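Local coordinates for protein histidinol-phosphatase (Listeria monocytogenes serotype 4b str. H7858, PDB 6NLR) that probably removes the phosphate group from histidinol phosphate in histidine biosynthesis, using a trinuclear metal centre, at residues D19-E22 with M23-A27; P69-F72 with K73-H77; N76-K79 with K80-S84; F223-A226 with G227-K230. One frame throughout, in Å; residues are numbered along the deposited sequence.

Contact 1: D19-E22 with M23-A27; sequences DVEE and MVLKA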
loop_
_atom_site.group_PDB
_atom_site.type_symbol
_atom_site.label_atom_id
_atom_site.label_comp_id
_atom_site.label_asym_id
_atom_site.label_seq_id
_atom_site.Cartn_x
_atom_site.Cartn_y
_atom_site.Cartn_z
ATOM N N ASP A 19 19.117 -1.024 6.757
ATOM C CA ASP A 19 18.742 -1.974 7.825
ATOM C C ASP A 19 17.527 -1.419 8.574
ATOM O O ASP A 19 17.575 -0.252 9.015
ATOM C CB ASP A 19 19.915 -2.231 8.759
ATOM C CG ASP A 19 19.687 -3.429 9.667
ATOM O OD1 ASP A 19 18.600 -3.547 10.260
ATOM O OD2 ASP A 19 20.591 -4.237 9.774
ATOM N N VAL A 20 16.518 -2.262 8.769
ATOM C CA VAL A 20 15.303 -1.946 9.576
ATOM C C VAL A 20 15.733 -1.371 10.927
ATOM O O VAL A 20 15.022 -0.509 11.449
ATOM C CB VAL A 20 14.389 -3.170 9.742
ATOM C CG1 VAL A 20 15.094 -4.313 10.449
ATOM C CG2 VAL A 20 13.086 -2.816 10.454
ATOM N N GLU A 21 16.840 -1.826 11.494
ATOM C CA GLU A 21 17.266 -1.358 12.833
ATOM C C GLU A 21 17.509 0.154 12.806
ATOM O O GLU A 21 17.115 0.811 13.767
ATOM C CB GLU A 21 18.546 -2.065 13.276
ATOM C CG GLU A 21 18.928 -1.716 14.695
ATOM C CD GLU A 21 19.551 -2.880 15.454
ATOM O OE1 GLU A 21 19.795 -3.953 14.833
ATOM O OE2 GLU A 21 19.745 -2.735 16.658
ATOM N N GLU A 22 18.160 0.671 11.761
ATOM C CA GLU A 22 18.479 2.124 11.636
ATOM C C GLU A 22 17.165 2.885 11.433
ATOM O O GLU A 22 17.030 4.001 11.928
ATOM C CB GLU A 22 19.500 2.400 10.524
ATOM C CG GLU A 22 20.860 1.739 10.743
ATOM C CD GLU A 22 21.508 1.883 12.121
ATOM O OE1 GLU A 22 21.779 3.035 12.535
ATOM O OE2 GLU A 22 21.755 0.833 12.792
HETATM N N MSE A 23 16.192 2.263 10.747
HETATM C CA MSE A 23 14.892 2.890 10.543
HETATM C C MSE A 23 14.154 2.999 11.886
HETATM O O MSE A 23 13.581 4.040 12.211
HETATM C CB MSE A 23 14.092 2.121 9.483
HETATM C CG MSE A 23 14.782 2.053 8.148
HETATM SE SE MSE A 23 13.831 0.906 6.889
HETATM C CE MSE A 23 12.152 1.892 6.728
ATOM N N VAL A 24 14.219 1.937 12.698
ATOM C CA VAL A 24 13.541 1.913 13.983
ATOM C C VAL A 24 14.180 2.950 14.911
ATOM O O VAL A 24 13.438 3.673 15.588
ATOM C CB VAL A 24 13.546 0.490 14.572
ATOM C CG1 VAL A 24 13.327 0.472 16.084
ATOM C CG2 VAL A 24 12.517 -0.375 13.858
ATOM N N LEU A 25 15.513 3.046 14.930
ATOM C CA LEU A 25 16.231 4.035 15.775
ATOM C C LEU A 25 15.797 5.449 15.364
ATOM O O LEU A 25 15.624 6.307 16.259
ATOM C CB LEU A 25 17.746 3.838 15.653
ATOM C CG LEU A 25 18.330 2.658 16.441
ATOM C CD1 LEU A 25 19.770 2.343 15.991
ATOM C CD2 LEU A 25 18.294 2.946 17.947
ATOM N N LYS A 26 15.614 5.699 14.068
ATOM C CA LYS A 26 15.154 7.025 13.583
ATOM C C LYS A 26 13.703 7.264 14.035
ATOM O O LYS A 26 13.406 8.372 14.475
ATOM C CB LYS A 26 15.262 7.138 12.062
ATOM C CG LYS A 26 14.958 8.526 11.521
ATOM C CD LYS A 26 15.986 9.537 11.886
ATOM C CE LYS A 26 15.679 10.901 11.311
ATOM N NZ LYS A 26 16.799 11.838 11.594
ATOM N N ALA A 27 12.825 6.271 13.917
ATOM C CA ALA A 27 11.423 6.393 14.382
ATOM C C ALA A 27 11.422 6.764 15.872
ATOM O O ALA A 27 10.636 7.656 16.252
ATOM C CB ALA A 27 10.618 5.157 14.082
#
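The first turn of helix 20-29, the helix of the beta-alpha-beta unit made with strands 3-7 and 34-40, is joined here to its second, with Val20 meeting Val24 and Glu21 meeting Leu25. Val24 N donates to Val20 O at 2.9 Å, and Leu25 N to Glu21 O at 3.0 Å; Lys26 N to Glu22 O continues the series. Asp19 is the N-cap: its OD1 accepts from Glu21 N at 2.8 Å, in a nearly straight bond, and so occupies an amide that has no earlier helical carbonyl to meet. A short carboxylate suits this position, and the same OD1 forms a salt bridge with Lys74.

On the buried side CG2 of Val20 lies 4.2 Å from CG2 of Val24, two branched side chains one turn apart that also pack on Ile37 and Tyr35 of strand 34-40. At the surface, Glu22 bends at chi2 (-48°) and runs alongside Leu25, its OE2 4.1 Å from Leu25 CD1. Selenomethionine Met23 also faces inward, its side chain packing on Tyr35 and Ser259. Val20, Met23 and Val24 turned to the sheet and an aspartate N-cap fit the helix of a beta-alpha-beta crossover in the TIM-barrel-like PHP domain.

Contact 2: P69-F72 with K73-H77; sequences PYYF and KKMNH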
loop_
_atom_site.group_PDB
_atom_site.type_symbol
_atom_site.label_atom_id
_atom_site.label_comp_id
_atom_site.label_asym_id
_atom_site.label_seq_id
_atom_site.Cartn_x
_atom_site.Cartn_y
_atom_site.Cartn_z
ATOM N N PRO A 69 11.185 -17.199 6.513
ATOM C CA PRO A 69 11.730 -17.531 7.833
ATOM C C PRO A 69 12.764 -16.501 8.340
ATOM O O PRO A 69 12.735 -16.144 9.513
ATOM C CB PRO A 69 12.404 -18.899 7.626
ATOM C CG PRO A 69 11.721 -19.490 6.401
ATOM C CD PRO A 69 11.334 -18.300 5.546
ATOM N N TYR A 70 13.620 -16.008 7.443
ATOM C CA TYR A 70 14.690 -15.021 7.750
ATOM C C TYR A 70 14.040 -13.669 8.066
ATOM O O TYR A 70 14.473 -12.989 9.020
ATOM C CB TYR A 70 15.702 -14.964 6.605
ATOM C CG TYR A 70 16.401 -16.284 6.345
ATOM C CD1 TYR A 70 17.410 -16.745 7.182
ATOM C CD2 TYR A 70 16.022 -17.096 5.285
ATOM C CE1 TYR A 70 18.024 -17.969 6.975
ATOM C CE2 TYR A 70 16.651 -18.308 5.041
ATOM C CZ TYR A 70 17.653 -18.748 5.892
ATOM O OH TYR A 70 18.289 -19.940 5.661
ATOM N N TYR A 71 12.986 -13.311 7.329
ATOM C CA TYR A 71 12.210 -12.069 7.560
ATOM C C TYR A 71 11.615 -12.082 8.969
ATOM O O TYR A 71 11.862 -11.123 9.725
ATOM C CB TYR A 71 11.102 -11.909 6.523
ATOM C CG TYR A 71 10.116 -10.815 6.832
ATOM C CD1 TYR A 71 10.492 -9.487 6.761
ATOM C CD2 TYR A 71 8.808 -11.100 7.178
ATOM C CE1 TYR A 71 9.594 -8.472 7.028
ATOM C CE2 TYR A 71 7.893 -10.098 7.442
ATOM C CZ TYR A 71 8.285 -8.775 7.358
ATOM O OH TYR A 71 7.396 -7.758 7.576
ATOM N N PHE A 72 10.880 -13.141 9.320
ATOM C CA PHE A 72 10.246 -13.267 10.656
ATOM C C PHE A 72 11.313 -13.274 11.749
ATOM O O PHE A 72 11.125 -12.609 12.766
ATOM C CB PHE A 72 9.344 -14.499 10.738
ATOM C CG PHE A 72 8.008 -14.263 10.088
ATOM C CD1 PHE A 72 7.189 -13.247 10.536
ATOM C CD2 PHE A 72 7.589 -15.034 9.020
ATOM C CE1 PHE A 72 5.947 -13.033 9.963
ATOM C CE2 PHE A 72 6.353 -14.814 8.439
ATOM C CZ PHE A 72 5.540 -13.818 8.913
ATOM N N LYS A 73 12.414 -13.993 11.551
ATOM C CA LYS A 73 13.476 -14.048 12.573
ATOM C C LYS A 73 14.010 -12.629 12.826
ATOM O O LYS A 73 14.103 -12.235 13.994
ATOM C CB LYS A 73 14.582 -15.001 12.128
ATOM C CG LYS A 73 15.763 -15.063 13.075
ATOM C CD LYS A 73 16.883 -15.900 12.545
ATOM C CE LYS A 73 18.058 -15.936 13.493
ATOM N NZ LYS A 73 19.286 -16.283 12.759
ATOM N N LYS A 74 14.373 -11.888 11.775
ATOM C CA LYS A 74 14.979 -10.536 11.922
ATOM C C LYS A 74 13.968 -9.596 12.584
ATOM O O LYS A 74 14.321 -8.885 13.514
ATOM C CB LYS A 74 15.458 -10.000 10.575
ATOM C CG LYS A 74 15.995 -8.569 10.593
ATOM C CD LYS A 74 17.206 -8.396 11.484
ATOM C CE LYS A 74 17.683 -6.962 11.536
ATOM N NZ LYS A 74 18.152 -6.516 10.205
HETATM N N MSE A 75 12.714 -9.577 12.104
HETATM C CA MSE A 75 11.764 -8.595 12.614
HETATM C C MSE A 75 11.398 -8.893 14.074
HETATM O O MSE A 75 11.180 -7.966 14.841
HETATM C CB MSE A 75 10.496 -8.532 11.755
HETATM C CG MSE A 75 10.705 -8.076 10.314
HETATM SE SE MSE A 75 12.153 -6.748 10.101
HETATM C CE MSE A 75 13.223 -7.390 8.579
ATOM N N ASN A 76 11.258 -10.172 14.435
ATOM C CA ASN A 76 10.956 -10.565 15.801
ATOM C C ASN A 76 12.114 -10.144 16.707
ATOM O O ASN A 76 11.866 -9.694 17.834
ATOM C CB ASN A 76 10.650 -12.070 15.935
ATOM C CG ASN A 76 9.186 -12.366 15.618
ATOM O OD1 ASN A 76 8.847 -13.013 14.615
ATOM N ND2 ASN A 76 8.296 -11.821 16.423
ATOM N N HIS A 77 13.348 -10.248 16.234
ATOM C CA HIS A 77 14.541 -9.791 17.005
ATOM C C HIS A 77 14.421 -8.275 17.274
ATOM O O HIS A 77 14.636 -7.829 18.415
ATOM C CB HIS A 77 15.816 -10.161 16.237
ATOM C CG HIS A 77 17.039 -9.456 16.713
ATOM N ND1 HIS A 77 17.596 -9.733 17.922
ATOM C CD2 HIS A 77 17.814 -8.501 16.138
ATOM C CE1 HIS A 77 18.641 -8.953 18.110
ATOM N NE2 HIS A 77 18.807 -8.189 17.025
#
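Helix 68-81 packs against parallel strands 34-40 and 87-95 of the five-stranded mixed sheet in the PHP domain, and on its buried side Tyr71 and Met75, one turn apart, form a Met-aromatic pair. The two side chains cross at about a right angle. CG of selenomethionine Met75 lies over one face of the Tyr71 ring, 3.9 Å from the centroid and 29° off the normal, a CH-pi contact whose closest approach is 3.5 Å from Met75 CG to Tyr71 CE1. The selenium stands farther off, 5.2 Å from the same centroid and oblique to the ring, so the methylene makes the closer contact. Met75 has CG anti to its carbonyl carbon (chi1 -63°), which turns CG back along the helix toward Tyr71. A long, flexible, apolar chain suits this place because its methylene can lie on the ring while the rest packs on Ile37 and Ile90.

Such a position is expected of a helix on the outside of a TIM-barrel-like fold. Tyr71 fits it by being apolar along its ring and polar at its end: OH reaches the sheet and bonds to Gly91 O. Phe72, wholly apolar, packs on Ile90, and Tyr71 CD2 lies 4.2 Å above the centre of its ring.

The backbone spans both segments with regular helical bonds, among them Met75 N to Tyr71 O at 3.0 Å and Asn76 N to Phe72 O, also 3.0 Å. On another side of the helix Lys74 is long enough to carry its NZ to a salt bridge with Glu10.

Contact 3: N76-K79 with K80-S84; sequences NHIK and KKYAS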
loop_
_atom_site.group_PDB
_atom_site.type_symbol
_atom_site.label_atom_id
_atom_site.label_comp_id
_atom_site.label_asym_id
_atom_site.label_seq_id
_atom_site.Cartn_x
_atom_site.Cartn_y
_atom_site.Cartn_z
ATOM N N ASN A 76 11.258 -10.172 14.435
ATOM C CA ASN A 76 10.956 -10.565 15.801
ATOM C C ASN A 76 12.114 -10.144 16.707
ATOM O O ASN A 76 11.866 -9.694 17.834
ATOM C CB ASN A 76 10.650 -12.070 15.935
ATOM C CG ASN A 76 9.186 -12.366 15.618
ATOM O OD1 ASN A 76 8.847 -13.013 14.615
ATOM N ND2 ASN A 76 8.296 -11.821 16.423
ATOM N N HIS A 77 13.348 -10.248 16.234
ATOM C CA HIS A 77 14.541 -9.791 17.005
ATOM C C HIS A 77 14.421 -8.275 17.274
ATOM O O HIS A 77 14.636 -7.829 18.415
ATOM C CB HIS A 77 15.816 -10.161 16.237
ATOM C CG HIS A 77 17.039 -9.456 16.713
ATOM N ND1 HIS A 77 17.596 -9.733 17.922
ATOM C CD2 HIS A 77 17.814 -8.501 16.138
ATOM C CE1 HIS A 77 18.641 -8.953 18.110
ATOM N NE2 HIS A 77 18.807 -8.189 17.025
ATOM N N ILE A 78 14.092 -7.497 16.242
ATOM C CA ILE A 78 14.030 -6.007 16.341
ATOM C C ILE A 78 12.867 -5.611 17.257
ATOM O O ILE A 78 13.039 -4.728 18.078
ATOM C CB ILE A 78 13.919 -5.388 14.938
ATOM C CG1 ILE A 78 15.185 -5.648 14.127
ATOM C CG2 ILE A 78 13.602 -3.912 15.030
ATOM C CD1 ILE A 78 16.429 -5.108 14.766
ATOM N N LYS A 79 11.745 -6.308 17.149
ATOM C CA LYS A 79 10.538 -6.049 17.975
ATOM C C LYS A 79 10.893 -6.182 19.460
ATOM O O LYS A 79 10.537 -5.273 20.242
ATOM C CB LYS A 79 9.421 -7.020 17.598
ATOM C CG LYS A 79 8.261 -7.019 18.590
ATOM C CD LYS A 79 7.087 -7.843 18.185
ATOM C CE LYS A 79 5.940 -7.590 19.131
ATOM N NZ LYS A 79 4.718 -8.246 18.638
ATOM N N LYS A 80 11.574 -7.264 19.838
ATOM C CA LYS A 80 11.957 -7.497 21.253
ATOM C C LYS A 80 13.044 -6.504 21.662
ATOM O O LYS A 80 12.996 -6.007 22.798
ATOM C CB LYS A 80 12.447 -8.934 21.451
ATOM C CG LYS A 80 11.359 -9.984 21.274
ATOM C CD LYS A 80 11.704 -11.311 21.877
ATOM C CE LYS A 80 10.629 -12.334 21.601
ATOM N NZ LYS A 80 10.932 -13.075 20.356
ATOM N N LYS A 81 14.005 -6.235 20.772
ATOM C CA LYS A 81 15.177 -5.405 21.143
ATOM C C LYS A 81 14.691 -4.020 21.567
ATOM O O LYS A 81 15.276 -3.485 22.493
ATOM C CB LYS A 81 16.185 -5.296 19.994
ATOM C CG LYS A 81 17.418 -4.474 20.315
ATOM C CD LYS A 81 18.476 -4.594 19.262
ATOM C CE LYS A 81 19.790 -3.965 19.684
ATOM N NZ LYS A 81 20.821 -4.175 18.633
ATOM N N TYR A 82 13.673 -3.474 20.907
ATOM C CA TYR A 82 13.242 -2.059 21.096
ATOM C C TYR A 82 11.876 -1.972 21.781
ATOM O O TYR A 82 11.326 -0.888 21.810
ATOM C CB TYR A 82 13.256 -1.339 19.747
ATOM C CG TYR A 82 14.659 -1.148 19.256
ATOM C CD1 TYR A 82 15.486 -0.199 19.827
ATOM C CD2 TYR A 82 15.177 -1.977 18.278
ATOM C CE1 TYR A 82 16.797 -0.050 19.411
ATOM C CE2 TYR A 82 16.481 -1.836 17.843
ATOM C CZ TYR A 82 17.292 -0.872 18.417
ATOM O OH TYR A 82 18.573 -0.767 17.995
ATOM N N ALA A 83 11.385 -3.064 22.363
ATOM C CA ALA A 83 10.051 -3.121 23.012
ATOM C C ALA A 83 9.927 -2.023 24.083
ATOM O O ALA A 83 8.844 -1.452 24.198
ATOM C CB ALA A 83 9.784 -4.494 23.573
ATOM N N SER A 84 10.988 -1.683 24.816
ATOM C CA SER A 84 10.895 -0.658 25.887
ATOM C C SER A 84 10.738 0.743 25.273
ATOM O O SER A 84 10.288 1.613 25.995
ATOM C CB SER A 84 12.042 -0.752 26.872
ATOM O OG SER A 84 13.258 -0.415 26.246
HETATM O O HOH W 1 20.722 -6.249 16.531
#
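His77 and Lys81, one turn apart near the C-terminal end of helix 68-81, are bridged by a water, which lies 2.8 Å from His77 NE2 and accepts from Lys81 NZ at 3.0 Å. The water sits at the edge of the imidazole, in its plane. Both side chains leave the helix with CG opposite the backbone N (chi1 165° in His77, -179° in Lys81), and Lys81 stays extended to NZ, passing the ring with CD 4.2 Å from His77 NE2. The length of the lysine chain lets NZ reach the water beyond the ring.

Ile78 and Tyr82 lie side by side and point the same way, CG2 of Ile78 4.1 Å from CD2 of Tyr82. The Tyr82 ring meets Ile78 O at its edge, CD2 3.5 Å from that oxygen, while Lys81 CG covers one face toward the rim. Ile78, branched and apolar, suits the buried side, where it packs on Ile88. Tyr82 is the first residue to leave helical geometry, yet its N still donates to Ile78 O at 3.2 Å.

Lys81 NZ and Tyr82 OH both reach Glu21 OE2 on helix 20-29. The carboxylate probably offsets the lysine charge, and the water links the ammonium group to the imidazole without direct contact between them.

Contact 4: F223-A226 with G227-K230; sequences FNTA and GLFK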
loop_
_atom_site.group_PDB
_atom_site.type_symbol
_atom_site.label_atom_id
_atom_site.label_comp_id
_atom_site.label_asym_id
_atom_site.label_seq_id
_atom_site.Cartn_x
_atom_site.Cartn_y
_atom_site.Cartn_z
ATOM N N PHE A 223 -3.388 6.135 5.580
ATOM C CA PHE A 223 -3.209 7.558 5.196
ATOM C C PHE A 223 -1.738 7.682 4.802
ATOM O O PHE A 223 -0.863 7.858 5.674
ATOM C CB PHE A 223 -3.605 8.535 6.304
ATOM C CG PHE A 223 -3.447 9.983 5.907
ATOM C CD1 PHE A 223 -2.195 10.598 5.891
ATOM C CD2 PHE A 223 -4.542 10.737 5.537
ATOM C CE1 PHE A 223 -2.049 11.927 5.539
ATOM C CE2 PHE A 223 -4.393 12.069 5.164
ATOM C CZ PHE A 223 -3.149 12.664 5.162
ATOM N N ASN A 224 -1.480 7.534 3.504
ATOM C CA ASN A 224 -0.124 7.266 2.971
ATOM C C ASN A 224 0.494 8.570 2.423
ATOM O O ASN A 224 -0.064 9.171 1.482
ATOM C CB ASN A 224 -0.227 6.100 2.006
ATOM C CG ASN A 224 1.107 5.588 1.519
ATOM O OD1 ASN A 224 1.986 6.376 1.163
ATOM N ND2 ASN A 224 1.246 4.268 1.504
ATOM N N THR A 225 1.616 8.992 2.995
ATOM C CA THR A 225 2.293 10.273 2.674
ATOM C C THR A 225 3.354 10.103 1.588
ATOM O O THR A 225 3.897 11.137 1.143
ATOM C CB THR A 225 2.867 10.921 3.936
ATOM O OG1 THR A 225 3.808 9.994 4.510
ATOM C CG2 THR A 225 1.748 11.292 4.893
ATOM N N ALA A 226 3.590 8.887 1.098
ATOM C CA ALA A 226 4.651 8.629 0.090
ATOM C C ALA A 226 4.441 9.514 -1.150
ATOM O O ALA A 226 5.427 9.947 -1.725
ATOM C CB ALA A 226 4.674 7.172 -0.295
ATOM N N GLY A 227 3.189 9.736 -1.552
ATOM C CA GLY A 227 2.838 10.497 -2.763
ATOM C C GLY A 227 3.381 11.912 -2.733
ATOM O O GLY A 227 3.702 12.448 -3.835
ATOM N N LEU A 228 3.510 12.512 -1.537
ATOM C CA LEU A 228 4.043 13.893 -1.364
ATOM C C LEU A 228 5.494 13.948 -1.872
ATOM O O LEU A 228 5.943 15.030 -2.271
ATOM C CB LEU A 228 3.969 14.300 0.116
ATOM C CG LEU A 228 2.568 14.428 0.722
ATOM C CD1 LEU A 228 2.672 14.715 2.216
ATOM C CD2 LEU A 228 1.739 15.496 0.002
ATOM N N PHE A 229 6.219 12.824 -1.832
ATOM C CA PHE A 229 7.676 12.743 -2.130
ATOM C C PHE A 229 7.925 12.036 -3.474
ATOM O O PHE A 229 9.099 11.774 -3.790
ATOM C CB PHE A 229 8.368 12.105 -0.922
ATOM C CG PHE A 229 8.087 12.878 0.349
ATOM C CD1 PHE A 229 8.857 13.982 0.684
ATOM C CD2 PHE A 229 7.001 12.569 1.160
ATOM C CE1 PHE A 229 8.581 14.732 1.819
ATOM C CE2 PHE A 229 6.711 13.332 2.287
ATOM C CZ PHE A 229 7.498 14.419 2.606
ATOM N N LYS A 230 6.868 11.725 -4.237
ATOM C CA LYS A 230 6.999 11.191 -5.620
ATOM C C LYS A 230 6.943 12.372 -6.583
ATOM O O LYS A 230 6.004 13.166 -6.552
ATOM C CB LYS A 230 5.930 10.140 -5.941
ATOM C CG LYS A 230 5.855 8.976 -4.966
ATOM C CD LYS A 230 7.159 8.221 -4.772
ATOM C CE LYS A 230 6.992 7.092 -3.767
ATOM N NZ LYS A 230 8.248 6.347 -3.512
#
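Two successive backbone amides reach back three residues instead of four, each meeting its carbonyl from well above the carbonyl plane: Leu228 N bonds to Thr225 O at 3.0 Å, and Phe229 N to Ala226 O at 3.0 Å. The C=O...N angles, 129° and 125°, are bent as a tight 3-10 turn demands. Just before it, Asn224 OD1 accepts from Ala226 N at 3.0 Å, in the carbonyl plane. This is an Asx turn, and it leads the chain out of strand 220-224 into the 3-10 segment. Asparagine suits the place because its other branch, ND2, donates to Asp222 and to Asp258, a cobalt ligand, which fixes the amide; Asn224 is thus a second-shell residue that probably helps to orient a first-shell one.

Leu228 lies against Thr225, its CB 3.3 Å from Thr225 O and its CD1 4.2 Å from Thr225 CB. The Phe229 ring comes edge-on to Thr225 O, CD2 3.4 Å away. The Thr225 hydroxyl hydrogen-bonds to Arg267 O. Lys230 CG, anti to the carbonyl carbon (chi1 -55°), rests against Ala226 O, and the bend at chi2 brings CE to 4.2 Å from Ala226 CB, a small side chain beside which the lysine can pass. The Lys230 side chain comes within about 6 Å of the bound sulfate.

From the N terminus, contact 1 comes first, joining the first turns of helix 20-29; contacts 2 and 3 follow on helix 68-81, sharing Asn76 and His77, and contact 4 lies far along the chain, where strand 220-224 ends. Each lies within one continuous stretch, so none closes a long loop, and none nests or crosses; contact 3 merely begins where contact 2 ends. Helices 20-29 and 68-81 are tied side by side: Val20 packs on Met75 between contacts 1 and 2, and Leu25 on Tyr82 between contacts 1 and 3. Contact 4 touches none of them and lies where the chain leaves the three-stranded parallel sheet, near the metals.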